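Local structure of hypothetical protein (Giardia lamblia, 3I3F) at residues Leu41-Val45 and Leu129-Val134; Ser44-Asp48 and Gln63-Ile68; Tyr81-Leu85 and Arg115-Cys119. The protein is of unknown function but belongs to the YjgF-like (endoribonuclease L-PSP) family and probably binds small carboxylates in pockets between the subunits of its trimer. All coordinates share one frame; numbering follows the deposited sequence. Where two conformers were deposited one is given.

Interaction 1: Leu41-Val45 and Leu129-Val134; sequences LGGSV and LLVEVV. With LEA (pentanoic acid), chain F.
Ser44 and Val133 form a single antiparallel, hydrogen-bonded bridge, with CA atoms 5.2 Å apart. Ser44 N donates to Val133 O at 2.9 Å, and Val133 N donates back to Ser44 O at 3.0 Å. Glu132 CA adds a CA-H...O contact to Ser44 O at 3.5 Å. A water bridges Gly42 O and Val133 O; its exact site is doubtful, since two alternative positions are modelled.

Beyond the bridge, the side chains of Val45 and Glu132 run side by side and point the same way. CG1 of Val45 touches CG of Glu132 at 3.6 Å. The same methyl meets CD1 of Leu129 at 3.8 Å, where the two apolar side chains meet obliquely. Glu132 is extended: CG lies anti to the backbone N (chi1 -175°) and chi2 is also trans. This carries its carboxylate past Val45 to the pentanoic acid, where OE2 stands 3.7 Å from C5. Gly43 O is closer to the same carbon, at 3.2 Å.

The alkyl chain of the ligand thus meets Gly43 and Glu132, which line its pocket together with Phe26, Val29 and Gln126. The ligand's hydrogen bonds come from Gln126 and from Arg118 of the second subunit. The Ser44-Val133 bridge holds Gly43 and Glu132 together at the ligand, so this wall of the pocket probably depends on the backbone pairing.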
# COMPACT_ATOMS: atom_id res chain seq x y z
N LEU A 41 2.80 10.30 -2.87
CA LEU A 41 3.91 10.21 -3.82
C LEU A 41 3.85 8.90 -4.61
O LEU A 41 3.48 7.86 -4.08
CB LEU A 41 5.26 10.28 -3.11
CG LEU A 41 5.57 11.51 -2.25
CD1 LEU A 41 7.00 11.42 -1.76
CD2 LEU A 41 5.36 12.80 -3.02
N GLY A 42 4.26 8.97 -5.88
CA GLY A 42 4.54 7.77 -6.65
C GLY A 42 5.79 7.11 -6.12
O GLY A 42 6.51 7.69 -5.29
N GLY A 43 6.07 5.90 -6.59
CA GLY A 43 7.24 5.15 -6.13
C GLY A 43 8.51 5.96 -6.28
O GLY A 43 8.73 6.62 -7.30
N SER A 44 9.35 5.92 -5.24
CA SER A 44 10.63 6.63 -5.23
C SER A 44 11.77 5.62 -5.23
O SER A 44 11.72 4.63 -4.50
CB SER A 44 10.73 7.54 -4.02
OG SER A 44 9.73 8.55 -4.06
N VAL A 45 12.79 5.90 -6.03
CA VAL A 45 13.94 5.01 -6.18
C VAL A 45 15.22 5.84 -6.23
O VAL A 45 15.16 7.08 -6.31
CB VAL A 45 13.80 4.14 -7.45
CG1 VAL A 45 12.59 3.21 -7.32
CG2 VAL A 45 13.69 5.02 -8.69
N LEU A 129 17.26 -1.99 -9.34
CA LEU A 129 16.75 -1.37 -8.12
C LEU A 129 16.97 -2.27 -6.91
O LEU A 129 16.59 -3.44 -6.92
CB LEU A 129 15.26 -1.06 -8.25
CG LEU A 129 14.84 -0.13 -9.40
CD1 LEU A 129 13.33 0.06 -9.39
CD2 LEU A 129 15.55 1.20 -9.31
N LEU A 130 17.60 -1.71 -5.87
CA LEU A 130 17.85 -2.44 -4.62
C LEU A 130 16.84 -2.08 -3.54
O LEU A 130 16.64 -2.84 -2.59
CB LEU A 130 19.27 -2.14 -4.12
CG LEU A 130 20.39 -2.50 -5.10
CD1 LEU A 130 21.73 -2.02 -4.56
CD2 LEU A 130 20.42 -3.99 -5.38
N VAL A 131 16.22 -0.91 -3.67
CA VAL A 131 15.23 -0.42 -2.72
C VAL A 131 14.22 0.46 -3.45
O VAL A 131 14.55 1.13 -4.43
CB VAL A 131 15.90 0.39 -1.58
CG1 VAL A 131 16.73 1.54 -2.14
CG2 VAL A 131 14.86 0.92 -0.60
N GLU A 132 12.98 0.42 -2.98
CA GLU A 132 11.94 1.30 -3.48
C GLU A 132 11.01 1.67 -2.34
O GLU A 132 10.61 0.80 -1.56
CB GLU A 132 11.15 0.63 -4.61
CG GLU A 132 10.12 1.54 -5.26
CD GLU A 132 9.51 0.97 -6.52
OE1 GLU A 132 9.98 -0.09 -7.00
OE2 GLU A 132 8.55 1.59 -7.03
N VAL A 133 10.70 2.95 -2.22
CA VAL A 133 9.80 3.44 -1.17
C VAL A 133 8.51 3.90 -1.83
O VAL A 133 8.53 4.74 -2.73
CB VAL A 133 10.45 4.57 -0.36
CG1 VAL A 133 9.48 5.11 0.67
CG2 VAL A 133 11.72 4.06 0.32
N VAL A 134 7.40 3.33 -1.39
CA VAL A 134 6.10 3.54 -2.02
C VAL A 134 5.04 3.91 -0.99
O VAL A 134 5.27 3.81 0.21
CB VAL A 134 5.65 2.28 -2.80
CG1 VAL A 134 6.73 1.83 -3.78
CG2 VAL A 134 5.29 1.15 -1.85
C2 LEA F . 6.34 2.07 -11.68
O2 LEA F . 5.27 2.22 -11.06
C3 LEA F . 7.59 2.81 -11.27
C4 LEA F . 7.39 3.58 -9.96
C5 LEA F . 8.64 4.35 -9.52
C6 LEA F . 9.91 3.94 -10.24
O1 LEA F . 6.42 1.31 -12.67
O HOH W 1 6.84 7.08 -2.63
O HOH W 2 7.96 7.45 -2.44

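Interaction 2: Ser44-Asp48 and Gln63-Ile68; sequences SVGID and QTFDNI
The amide of Gln63 lies flat against Asp48, whose CA and CB sit over one face. Asp48 CB is 3.6 Å from Gln63 OE1. Asp48 follows an inverse gamma turn centred on Gly46, closed by a weak bond from Ile47 N to Val45 O, which packs on helix 56-74 of this YjgF-like fold. At the edge of the Gln63 amide, in its plane, NE2 donates to Asn67 OD1 at 2.9 Å. This bond reaches Asn67 from above its carbonyl plane, the two amides being turned about 45° against each other. The edge of the Asn67 amide faces the loop: ND2 donates almost straight to Ile47 O at 3.0 Å, close to the amide plane.

Gln63 is bent at chi2 (66°), folding its end back along the turn. Its CG rests 3.6 Å from Gly46 C. The bond to Gln63 probably helps to fix the rotation of the Asn67 amide that holds the turn. The Asp48 carboxylate points away and bonds to Ser50, Thr52 and His54. Beside Gly46, Thr64 splits its branches. OG1 is hydrogen-bonded to Gln60 O, and methyl CG2 touches Ser44 O at 3.5 Å. At the far end Ser44 CB lies 3.7 Å from Ile68 CG1.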
# COMPACT_ATOMS: atom_id res chain seq x y z
N SER A 44 9.35 5.92 -5.24
CA SER A 44 10.63 6.63 -5.23
C SER A 44 11.77 5.62 -5.23
O SER A 44 11.72 4.63 -4.50
CB SER A 44 10.73 7.54 -4.02
OG SER A 44 9.73 8.55 -4.06
N VAL A 45 12.79 5.90 -6.03
CA VAL A 45 13.94 5.01 -6.18
C VAL A 45 15.22 5.84 -6.23
O VAL A 45 15.16 7.08 -6.31
CB VAL A 45 13.80 4.14 -7.45
CG1 VAL A 45 12.59 3.21 -7.32
CG2 VAL A 45 13.69 5.02 -8.69
N GLY A 46 16.36 5.17 -6.19
CA GLY A 46 17.65 5.84 -6.07
C GLY A 46 18.23 6.36 -7.36
O GLY A 46 19.41 6.13 -7.66
N ILE A 47 17.42 7.09 -8.13
CA ILE A 47 17.81 7.67 -9.40
C ILE A 47 17.83 9.19 -9.25
O ILE A 47 16.88 9.77 -8.72
CB ILE A 47 16.84 7.25 -10.52
CG1 ILE A 47 16.91 5.74 -10.73
CG2 ILE A 47 17.15 7.99 -11.82
CD1 ILE A 47 15.86 5.19 -11.68
N ASP A 48 18.90 9.83 -9.70
CA ASP A 48 19.03 11.29 -9.58
C ASP A 48 18.36 11.99 -10.76
O ASP A 48 17.83 11.32 -11.66
CB ASP A 48 20.50 11.71 -9.40
CG ASP A 48 21.39 11.36 -10.59
OD1 ASP A 48 20.89 11.29 -11.73
OD2 ASP A 48 22.60 11.17 -10.36
N GLN A 63 19.65 8.59 -2.07
CA GLN A 63 19.02 9.28 -3.20
C GLN A 63 17.49 9.16 -3.15
O GLN A 63 16.79 10.13 -3.45
CB GLN A 63 19.55 8.74 -4.53
CG GLN A 63 19.03 9.48 -5.76
CD GLN A 63 19.52 10.91 -5.82
OE1 GLN A 63 20.72 11.17 -5.86
NE2 GLN A 63 18.58 11.86 -5.83
N THR A 64 16.99 7.99 -2.76
CA THR A 64 15.55 7.77 -2.64
C THR A 64 14.91 8.74 -1.65
O THR A 64 13.90 9.37 -1.96
CB THR A 64 15.24 6.32 -2.22
OG1 THR A 64 15.67 5.42 -3.24
CG2 THR A 64 13.74 6.13 -2.00
N PHE A 65 15.51 8.88 -0.47
CA PHE A 65 14.94 9.77 0.54
C PHE A 65 15.18 11.25 0.24
O PHE A 65 14.39 12.09 0.65
CB PHE A 65 15.40 9.37 1.94
CG PHE A 65 14.69 8.15 2.46
CD1 PHE A 65 13.35 8.21 2.82
CD2 PHE A 65 15.34 6.93 2.53
CE1 PHE A 65 12.68 7.09 3.27
CE2 PHE A 65 14.68 5.80 2.99
CZ PHE A 65 13.34 5.88 3.35
N ASP A 66 16.25 11.56 -0.49
CA ASP A 66 16.44 12.92 -1.00
C ASP A 66 15.33 13.28 -1.98
O ASP A 66 14.77 14.37 -1.92
CB ASP A 66 17.81 13.07 -1.67
CG ASP A 66 18.18 14.52 -1.94
OD1 ASP A 66 18.11 15.34 -1.00
OD2 ASP A 66 18.55 14.83 -3.09
N ASN A 67 15.01 12.35 -2.89
CA ASN A 67 13.88 12.53 -3.82
C ASN A 67 12.57 12.77 -3.08
O ASN A 67 11.81 13.68 -3.41
CB ASN A 67 13.73 11.31 -4.74
CG ASN A 67 14.87 11.19 -5.75
OD1 ASN A 67 15.66 12.11 -5.94
ND2 ASN A 67 14.94 10.04 -6.40
N ILE A 68 12.30 11.94 -2.07
CA ILE A 68 11.09 12.06 -1.26
C ILE A 68 11.04 13.41 -0.54
O ILE A 68 10.01 14.09 -0.56
CB ILE A 68 10.98 10.91 -0.23
CG1 ILE A 68 10.69 9.59 -0.96
CG2 ILE A 68 9.88 11.19 0.78
CD1 ILE A 68 10.88 8.36 -0.10
O HOH W 3 12.61 8.24 -7.82
O HOH W 4 12.26 8.97 -6.73
O HOH W 5 15.84 12.40 -8.86

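Interaction 3: Tyr81-Leu85 and Arg115-Cys119; sequences YIVSL and RPCRC. With LEA (pentanoic acid), chain D.
Leu85 and Arg118 lie side by side on one face of the sheet and point the same way, with Leu85 CD1 3.7 Å from Arg118 CG. Leu85 has CG between its backbone N and carbonyl carbon (chi1 61°), which brings its end over toward the neighbouring strand. Past this point the arginine leaves the leucine. Its chain bends at chi3 (103°) and turns the guanidinium toward a pentanoic acid.

The carboxylate of the ligand meets the edge of the guanidinium in a two-bond grip. Arg118 NE donates to O1 at 2.8 Å and Arg118 NH2 to O2 at 2.8 Å. The first bond is nearly straight, with O1 in the guanidinium plane. The NH2 group also bonds to Asn102, and Tyr105 makes a cation-pi contact with the arginine. These partners probably help to hold the guanidinium in its orientation. Cys119 CA also approaches O1, at 3.3 Å.

On the opposite face, Ser84 and Cys117 sit next to each other. Cys117 CB comes within 3.4 Å of Val83 O, the carbonyl that accepts from Cys117 N. Cys117 O in turn accepts from Leu85 N at 3.0 Å. These are the two bonds of a parallel bridge between Ser84 and Cys117. Before this bridge, Ile82 CG2 presses on Pro116 CB at 3.8 Å.

The third subunit packs on strand 117-123, with its Asn28 on Arg118. Strands 82-90 and 117-123 are the two strands of a beta-alpha-beta unit whose helix is 95-108. That helix packs on Leu85, Pro116 and Arg118 through Phe101 and Tyr105. On its other side strand 82-90 pairs with strand 131-139, where Val83 and Ser84 face Val137 in a classic beta bulge.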
# COMPACT_ATOMS: atom_id res chain seq x y z
N TYR A 81 6.32 15.50 8.13
CA TYR A 81 4.87 15.45 7.96
C TYR A 81 4.38 14.13 7.36
O TYR A 81 3.19 13.94 7.15
CB TYR A 81 4.40 16.62 7.10
CG TYR A 81 4.53 17.95 7.80
CD1 TYR A 81 3.45 18.51 8.48
CD2 TYR A 81 5.74 18.64 7.80
CE1 TYR A 81 3.58 19.73 9.14
CE2 TYR A 81 5.87 19.86 8.45
CZ TYR A 81 4.79 20.40 9.12
OH TYR A 81 4.93 21.61 9.76
N ILE A 82 5.31 13.21 7.09
CA ILE A 82 4.94 11.88 6.59
C ILE A 82 4.19 11.12 7.67
O ILE A 82 4.64 11.05 8.82
CB ILE A 82 6.18 11.07 6.15
CG1 ILE A 82 6.84 11.70 4.93
CG2 ILE A 82 5.79 9.63 5.83
CD1 ILE A 82 8.18 11.09 4.57
N VAL A 83 3.04 10.56 7.29
CA VAL A 83 2.19 9.76 8.17
C VAL A 83 2.54 8.28 8.04
O VAL A 83 2.63 7.55 9.02
CB VAL A 83 0.70 9.95 7.80
CG1 VAL A 83 -0.19 9.02 8.61
CG2 VAL A 83 0.29 11.41 7.99
N SER A 84 2.72 7.84 6.79
CA SER A 84 2.94 6.44 6.49
C SER A 84 3.76 6.27 5.21
O SER A 84 3.71 7.12 4.32
CB SER A 84 1.58 5.74 6.32
OG SER A 84 1.73 4.35 6.10
N LEU A 85 4.54 5.19 5.16
CA LEU A 85 5.25 4.80 3.94
C LEU A 85 5.47 3.29 3.95
O LEU A 85 5.36 2.64 4.99
CB LEU A 85 6.57 5.56 3.80
CG LEU A 85 7.66 5.40 4.86
CD1 LEU A 85 8.39 4.07 4.71
CD2 LEU A 85 8.64 6.55 4.78
N ARG A 115 8.71 8.57 14.41
CA ARG A 115 8.92 7.88 13.13
C ARG A 115 7.57 7.53 12.52
O ARG A 115 6.65 7.16 13.24
CB ARG A 115 9.78 6.63 13.31
CG ARG A 115 11.19 6.95 13.76
CD ARG A 115 12.16 5.80 13.58
NE ARG A 115 13.52 6.32 13.71
CZ ARG A 115 14.42 5.95 14.62
NH1 ARG A 115 14.18 4.98 15.50
NH2 ARG A 115 15.60 6.55 14.63
N PRO A 116 7.45 7.66 11.19
CA PRO A 116 6.15 7.41 10.56
C PRO A 116 5.78 5.93 10.54
O PRO A 116 6.62 5.06 10.75
CB PRO A 116 6.35 7.92 9.13
CG PRO A 116 7.81 7.83 8.89
CD PRO A 116 8.46 8.11 10.21
N CYS A 117 4.50 5.66 10.30
CA CYS A 117 4.05 4.29 10.10
C CYS A 117 4.85 3.67 8.96
O CYS A 117 5.10 4.33 7.94
CB CYS A 117 2.56 4.24 9.80
SG CYS A 117 1.52 4.83 11.15
N ARG A 118 5.26 2.43 9.14
CA ARG A 118 6.14 1.77 8.20
C ARG A 118 5.84 0.29 8.09
O ARG A 118 5.39 -0.34 9.06
CB ARG A 118 7.60 1.94 8.65
CG ARG A 118 8.62 1.71 7.56
CD ARG A 118 10.04 1.70 8.11
NE ARG A 118 10.59 0.35 8.23
CZ ARG A 118 11.89 0.06 8.26
NH1 ARG A 118 12.81 1.01 8.19
NH2 ARG A 118 12.27 -1.21 8.36
N CYS A 119 6.05 -0.26 6.91
CA CYS A 119 6.22 -1.70 6.74
C CYS A 119 7.37 -1.91 5.76
O CYS A 119 7.76 -0.99 5.04
CB CYS A 119 4.94 -2.37 6.25
SG CYS A 119 4.40 -1.89 4.59
C2 LEA D . 9.29 -2.81 9.36
O2 LEA D . 10.47 -3.18 9.21
C3 LEA D . 8.37 -3.58 10.29
C4 LEA D . 8.97 -4.91 10.74
C5 LEA D . 8.25 -5.48 11.96
C6 LEA D . 6.74 -5.41 11.81
O1 LEA D . 8.82 -1.81 8.77

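Overall arrangement
From the N terminus, strand 38-41 runs into the loop that starts both interactions 1 and 2. Interaction 2 closes first, tying that loop to helix 56-74 across a gap of 14 residues. Interaction 3 follows in series and closes the beta-alpha-beta unit between strands 82-90 and 117-123. Interaction 1 closes last, when strand 131-139 returns to the loop, so its span takes in interaction 3 and the helix segment of interaction 2. Strand 131-139 lies next to strand 82-90, so interactions 1 and 3 reach one sheet. Val133 packs on Ile68 and Thr64, joining interactions 1 and 2. Interactions 1 and 3 each reach a pentanoic acid, the first at a subunit boundary, the other probably so.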